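Local coordinates for protein putative glucarate dehydratase (Pseudomonas fluorescens, PDB 4IT1) that probably dehydrates D-glucarate to 5-dehydro-4-deoxy-D-glucarate, using a bound magnesium ion, at residues S211-A216 with L264-D269; R241-G246 with A289-V294. One frame throughout, in Å; residues are numbered along the deposited sequence.

Contact 1: residues S211-A216 with L264-D269. With MG (magnesium ion), chain E.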
loop_
_atom_site.group_PDB
_atom_site.type_symbol
_atom_site.label_atom_id
_atom_site.label_comp_id
_atom_site.label_asym_id
_atom_site.label_seq_id
_atom_site.Cartn_x
_atom_site.Cartn_y
_atom_site.Cartn_z
ATOM N N SER A 211 -14.345 1.426 25.266
ATOM C CA SER A 211 -15.393 1.873 24.342
ATOM C C SER A 211 -16.425 0.775 24.100
ATOM O O SER A 211 -16.145 -0.405 24.310
ATOM C CB SER A 211 -14.783 2.330 23.020
ATOM O OG SER A 211 -13.866 1.371 22.538
ATOM N N ILE A 212 -17.621 1.166 23.663
ATOM C CA ILE A 212 -18.719 0.212 23.470
ATOM C C ILE A 212 -19.386 0.295 22.080
ATOM O O ILE A 212 -19.759 1.387 21.612
ATOM C CB ILE A 212 -19.798 0.363 24.568
ATOM C CG1 ILE A 212 -19.181 0.262 25.972
ATOM C CG2 ILE A 212 -20.868 -0.702 24.404
ATOM C CD1 ILE A 212 -20.066 0.801 27.083
ATOM N N LYS A 213 -19.534 -0.866 21.436
ATOM C CA LYS A 213 -20.342 -0.985 20.208
ATOM C C LYS A 213 -21.531 -1.928 20.385
ATOM O O LYS A 213 -21.353 -3.114 20.698
ATOM C CB LYS A 213 -19.496 -1.457 19.018
ATOM C CG LYS A 213 -20.307 -1.619 17.727
ATOM C CD LYS A 213 -19.423 -1.716 16.500
ATOM C CE LYS A 213 -18.907 -0.354 16.057
ATOM N NZ LYS A 213 -17.664 -0.529 15.248
ATOM N N LEU A 214 -22.736 -1.408 20.163
ATOM C CA LEU A 214 -23.944 -2.234 20.187
ATOM C C LEU A 214 -24.384 -2.724 18.791
ATOM O O LEU A 214 -24.533 -1.923 17.859
ATOM C CB LEU A 214 -25.091 -1.473 20.857
ATOM C CG LEU A 214 -26.441 -2.185 20.881
ATOM C CD1 LEU A 214 -26.471 -3.274 21.944
ATOM C CD2 LEU A 214 -27.569 -1.188 21.088
ATOM N N LYS A 215 -24.598 -4.034 18.663
ATOM C CA LYS A 215 -25.200 -4.610 17.459
ATOM C C LYS A 215 -26.688 -4.287 17.410
ATOM O O LYS A 215 -27.470 -4.812 18.205
ATOM C CB LYS A 215 -24.994 -6.122 17.402
ATOM C CG LYS A 215 -25.632 -6.784 16.180
ATOM C CD LYS A 215 -24.625 -7.049 15.062
ATOM C CE LYS A 215 -24.132 -5.776 14.392
ATOM N NZ LYS A 215 -23.004 -6.047 13.457
ATOM N N ALA A 216 -27.079 -3.427 16.473
ATOM C CA ALA A 216 -28.451 -2.911 16.446
ATOM C C ALA A 216 -29.276 -3.373 15.238
ATOM O O ALA A 216 -28.996 -4.422 14.649
ATOM C CB ALA A 216 -28.448 -1.394 16.560
ATOM N N LEU A 264 -23.622 9.434 20.647
ATOM C CA LEU A 264 -22.786 8.498 19.887
ATOM C C LEU A 264 -21.520 9.103 19.303
ATOM O O LEU A 264 -21.553 10.193 18.736
ATOM C CB LEU A 264 -23.593 7.856 18.749
ATOM C CG LEU A 264 -24.721 6.869 19.070
ATOM C CD1 LEU A 264 -25.234 6.285 17.768
ATOM C CD2 LEU A 264 -24.274 5.744 19.993
ATOM N N GLN A 265 -20.417 8.364 19.409
ATOM C CA GLN A 265 -19.177 8.711 18.710
ATOM C C GLN A 265 -19.334 8.613 17.185
ATOM O O GLN A 265 -18.949 9.540 16.463
ATOM C CB GLN A 265 -18.011 7.832 19.182
ATOM C CG GLN A 265 -16.647 8.357 18.751
ATOM C CD GLN A 265 -15.494 7.429 19.114
ATOM O OE1 GLN A 265 -15.590 6.212 18.974
ATOM N NE2 GLN A 265 -14.389 8.010 19.573
ATOM N N TYR A 266 -19.879 7.489 16.706
ATOM C CA TYR A 266 -20.238 7.325 15.286
ATOM C C TYR A 266 -21.342 6.289 15.053
ATOM O O TYR A 266 -21.580 5.428 15.896
ATOM C CB TYR A 266 -19.008 7.030 14.397
ATOM C CG TYR A 266 -18.309 5.681 14.579
ATOM C CD1 TYR A 266 -18.934 4.478 14.238
ATOM C CD2 TYR A 266 -16.993 5.618 15.028
ATOM C CE1 TYR A 266 -18.279 3.254 14.377
ATOM C CE2 TYR A 266 -16.332 4.400 15.170
ATOM C CZ TYR A 266 -16.977 3.224 14.849
ATOM O OH TYR A 266 -16.309 2.016 14.997
ATOM N N TYR A 267 -22.007 6.396 13.903
ATOM C CA TYR A 267 -23.019 5.435 13.468
ATOM C C TYR A 267 -22.426 4.579 12.354
ATOM O O TYR A 267 -22.007 5.106 11.315
ATOM C CB TYR A 267 -24.236 6.157 12.902
ATOM C CG TYR A 267 -25.010 7.048 13.854
ATOM C CD1 TYR A 267 -24.478 8.255 14.317
ATOM C CD2 TYR A 267 -26.307 6.710 14.241
ATOM C CE1 TYR A 267 -25.204 9.075 15.174
ATOM C CE2 TYR A 267 -27.045 7.526 15.088
ATOM C CZ TYR A 267 -26.491 8.703 15.555
ATOM O OH TYR A 267 -27.229 9.504 16.399
ATOM N N GLU A 268 -22.357 3.273 12.555
ATOM C CA GLU A 268 -21.910 2.337 11.532
ATOM C C GLU A 268 -23.077 1.812 10.705
ATOM O O GLU A 268 -23.954 1.226 11.242
ATOM C CB GLU A 268 -21.177 1.161 12.168
ATOM C CG GLU A 268 -20.534 0.205 11.172
ATOM C CD GLU A 268 -20.203 -1.166 11.725
ATOM O OE1 GLU A 268 -19.964 -1.306 12.918
ATOM O OE2 GLU A 268 -20.163 -2.126 10.958
ATOM N N ASP A 269 -23.079 2.039 9.403
ATOM C CA ASP A 269 -24.127 1.501 8.499
ATOM C C ASP A 269 -25.537 1.597 9.077
ATOM O O ASP A 269 -26.199 0.579 9.259
ATOM C CB ASP A 269 -23.850 0.029 8.152
ATOM C CG ASP A 269 -22.579 -0.147 7.373
ATOM O OD1 ASP A 269 -22.380 0.610 6.400
ATOM O OD2 ASP A 269 -21.770 -1.031 7.735
HETATM MG MG MG E . -20.919 -4.024 10.481
HETATM O O HOH W 1 -18.637 -3.201 13.645
HETATM O O HOH W 2 -22.361 -2.908 9.321
HETATM O O HOH W 3 -19.659 -5.298 11.573
HETATM O O HOH W 4 -21.697 -5.697 9.598
#
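Lys213 reaches across from one barrel strand to meet Tyr266 and Glu268 on another, although the nearest CA atoms of the two segments, those of Lys213 and Glu268, are 9.4 Å apart. Strand 240-243 lies between the two, so side chains alone bridge the interval. The lysine leaves its backbone with CG anti to N (chi1 179°) and bends only at chi3, which brings the ammonium end in between the Tyr266 hydroxyl and the Glu268 carboxylate and sets the chain about perpendicular to both partners. Lys213 NZ arrives at the edge of the Tyr266 ring, near its plane, and donates to Tyr266 OH at 2.9 Å. With its other partner, Lys213 NZ makes a weak hydrogen bond, part of a salt bridge, to Glu268 OE1 at 3.4 Å. Its stronger anchor is a salt bridge to Asp369, and Leu313 packs against all three side chains. Glu268 divides its carboxylate: while OE1 faces the lysine, OE2 binds the magnesium ion at 2.1 Å, sharing the ion with Asp243 and Asn291. Lys213 and Lys215 match the Lys-X-Lys signature of this enolase subgroup, and Lys215 is the predicted proton acceptor. With a methionine in place of Lys213, the Tyr266 hydroxyl would probably lose its donor, and OE1 of Glu268 and the Asp369 carboxylate would be left without their positive mate. All three residues are buried, so the ammonium group probably offsets part of the negative charge of Glu268 and Asp369, and may help the metal bond to hold the carboxylate's rotation.

Contact 2: residues R241-G246 with A289-V294. With MG (magnesium ion), chain E.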
loop_
_atom_site.group_PDB
_atom_site.type_symbol
_atom_site.label_atom_id
_atom_site.label_comp_id
_atom_site.label_asym_id
_atom_site.label_seq_id
_atom_site.Cartn_x
_atom_site.Cartn_y
_atom_site.Cartn_z
ATOM N N ARG A 241 -20.929 3.481 20.092
ATOM C CA ARG A 241 -21.164 3.248 18.659
ATOM C C ARG A 241 -22.257 2.188 18.449
ATOM O O ARG A 241 -22.464 1.329 19.312
ATOM C CB ARG A 241 -19.879 2.761 17.989
ATOM C CG ARG A 241 -18.681 3.673 18.141
ATOM C CD ARG A 241 -17.402 2.868 18.321
ATOM N NE ARG A 241 -16.336 3.702 18.872
ATOM C CZ ARG A 241 -15.218 3.257 19.442
ATOM N NH1 ARG A 241 -14.974 1.957 19.561
ATOM N NH2 ARG A 241 -14.336 4.129 19.904
ATOM N N ILE A 242 -22.942 2.247 17.301
ATOM C CA ILE A 242 -23.927 1.217 16.917
ATOM C C ILE A 242 -23.785 0.759 15.475
ATOM O O ILE A 242 -23.363 1.527 14.613
ATOM C CB ILE A 242 -25.388 1.672 17.116
ATOM C CG1 ILE A 242 -25.622 3.049 16.482
ATOM C CG2 ILE A 242 -25.759 1.646 18.586
ATOM C CD1 ILE A 242 -27.078 3.402 16.283
ATOM N N ASP A 243 -24.159 -0.496 15.230
ATOM C CA ASP A 243 -24.190 -1.072 13.886
ATOM C C ASP A 243 -25.579 -1.638 13.591
ATOM O O ASP A 243 -25.844 -2.807 13.882
ATOM C CB ASP A 243 -23.136 -2.182 13.753
ATOM C CG ASP A 243 -22.991 -2.696 12.321
ATOM O OD1 ASP A 243 -23.776 -2.275 11.443
ATOM O OD2 ASP A 243 -22.079 -3.517 12.064
ATOM N N PRO A 244 -26.482 -0.815 13.024
ATOM C CA PRO A 244 -27.798 -1.357 12.665
ATOM C C PRO A 244 -27.810 -2.184 11.368
ATOM O O PRO A 244 -28.881 -2.554 10.898
ATOM C CB PRO A 244 -28.677 -0.101 12.510
ATOM C CG PRO A 244 -27.875 1.038 13.068
ATOM C CD PRO A 244 -26.440 0.650 12.882
ATOM N N ASN A 245 -26.637 -2.473 10.802
ATOM C CA ASN A 245 -26.521 -3.283 9.578
ATOM C C ASN A 245 -27.496 -2.872 8.463
ATOM O O ASN A 245 -28.139 -3.716 7.843
ATOM C CB ASN A 245 -26.672 -4.777 9.892
ATOM C CG ASN A 245 -25.396 -5.404 10.396
ATOM O OD1 ASN A 245 -25.364 -5.955 11.491
ATOM N ND2 ASN A 245 -24.336 -5.343 9.594
ATOM N N GLY A 246 -27.604 -1.567 8.240
ATOM C CA GLY A 246 -28.451 -1.008 7.198
ATOM C C GLY A 246 -29.926 -1.291 7.363
ATOM O O GLY A 246 -30.674 -1.248 6.388
ATOM N N ALA A 289 -19.751 5.336 9.596
ATOM C CA ALA A 289 -18.772 4.282 9.399
ATOM C C ALA A 289 -19.439 3.155 8.623
ATOM O O ALA A 289 -20.672 3.050 8.621
ATOM C CB ALA A 289 -18.282 3.764 10.744
ATOM N N THR A 290 -18.634 2.311 7.979
ATOM C CA THR A 290 -19.177 1.181 7.235
ATOM C C THR A 290 -18.273 -0.042 7.231
ATOM O O THR A 290 -17.053 0.068 7.243
ATOM C CB THR A 290 -19.471 1.554 5.756
ATOM O OG1 THR A 290 -20.265 0.522 5.148
ATOM C CG2 THR A 290 -18.187 1.713 4.961
ATOM N N ASN A 291 -18.890 -1.213 7.210
ATOM C CA ASN A 291 -18.238 -2.380 6.629
ATOM C C ASN A 291 -19.201 -3.146 5.708
ATOM O O ASN A 291 -19.175 -4.375 5.617
ATOM C CB ASN A 291 -17.515 -3.243 7.682
ATOM C CG ASN A 291 -18.433 -3.824 8.740
ATOM O OD1 ASN A 291 -19.649 -3.621 8.749
ATOM N ND2 ASN A 291 -17.834 -4.573 9.657
ATOM N N MET A 292 -20.045 -2.378 5.022
ATOM C CA MET A 292 -21.064 -2.922 4.120
ATOM C C MET A 292 -20.992 -2.287 2.746
ATOM O O MET A 292 -21.011 -2.996 1.742
ATOM C CB MET A 292 -22.467 -2.754 4.700
ATOM C CG MET A 292 -22.803 -3.796 5.761
ATOM S SD MET A 292 -24.388 -3.526 6.569
ATOM C CE MET A 292 -25.522 -4.221 5.357
ATOM N N VAL A 293 -20.895 -0.957 2.702
ATOM C CA VAL A 293 -20.858 -0.256 1.423
ATOM C C VAL A 293 -19.442 0.014 0.906
ATOM O O VAL A 293 -19.259 0.389 -0.251
ATOM C CB VAL A 293 -21.726 1.010 1.423
ATOM C CG1 VAL A 293 -23.166 0.644 1.736
ATOM C CG2 VAL A 293 -21.194 2.044 2.415
ATOM N N VAL A 294 -18.440 -0.179 1.757
ATOM C CA VAL A 294 -17.049 -0.106 1.317
ATOM C C VAL A 294 -16.347 -1.344 1.856
ATOM O O VAL A 294 -15.891 -1.364 3.005
ATOM C CB VAL A 294 -16.339 1.200 1.777
ATOM C CG1 VAL A 294 -14.871 1.190 1.385
ATOM C CG2 VAL A 294 -17.009 2.421 1.179
HETATM MG MG MG E . -20.919 -4.024 10.481
HETATM O O HOH W 2 -22.361 -2.908 9.321
HETATM O O HOH W 4 -21.697 -5.697 9.598
HETATM O O HOH W 3 -19.659 -5.298 11.573
#
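The turn after strand 240-243 comes nearest the loop after strand 288-290 at Asn245 and Met292, whose CA atoms lie 7.7 Å apart, against 8.6 Å for Asp243 and Thr290 further back. Met292 crosses Asn245 at about a right angle. The amide points its nitrogen at the sulfur, and the weak bond from Asn245 ND2 to Met292 SD, 3.5 Å long, is nearly straight at 173°. Beyond it the bend at chi3 lays Met292 CE beside the backbone, 3.6 Å from Asn245 O. The same ND2 also donates to a water on the magnesium ion, so one amide group links the ion's inner shell to the methionine. These are loops at the C-terminal ends of the strands of an enolase-type, modified TIM barrel, where the family places its metal site. There Asp243 OD2 at 2.0 Å and Asn291 OD1 at 2.2 Å bind the ion from roughly opposite sides. Their side chains run about perpendicular, with carboxylate and amide planes 54° apart. Asn291 CG sits between its backbone N and carbonyl carbon (chi1 62°), which swings the amide toward the metal, and its ND2 donates to a second metal-bound water. Glu268 and three waters complete six ligands. The other carboxylate oxygen, Asp243 OD1, receives the backbone N of Asn245 in an Asx turn, from above the carboxylate plane, and a donated bond from the third water. On the facing loop Thr290 OG1 accepts from the backbone N of both Met292 and Val293, an ST turn and an ST motif that curl the chain around Asn291.

The two contacts interleave along the chain: 211-216, 241-246, 264-269 and 289-294 occur in that order, drawn alternately from contact 1 and contact 2. They lie on four successive parallel strands of the barrel sheet, and each contact skips the strand between its partners. Their centres are 9 Å apart, and they touch through probable hydrogen bonds between Asp269 and Thr290 and between Gln265 and Arg241. Both end at one magnesium ion, to which contact 1 contributes a single protein ligand and contact 2 the other two. The example illustrates how a barrel builds a metal centre: three consecutive strands each supply one ligand at their C-terminal ends, while the preceding strand contributes the lysines beside the site.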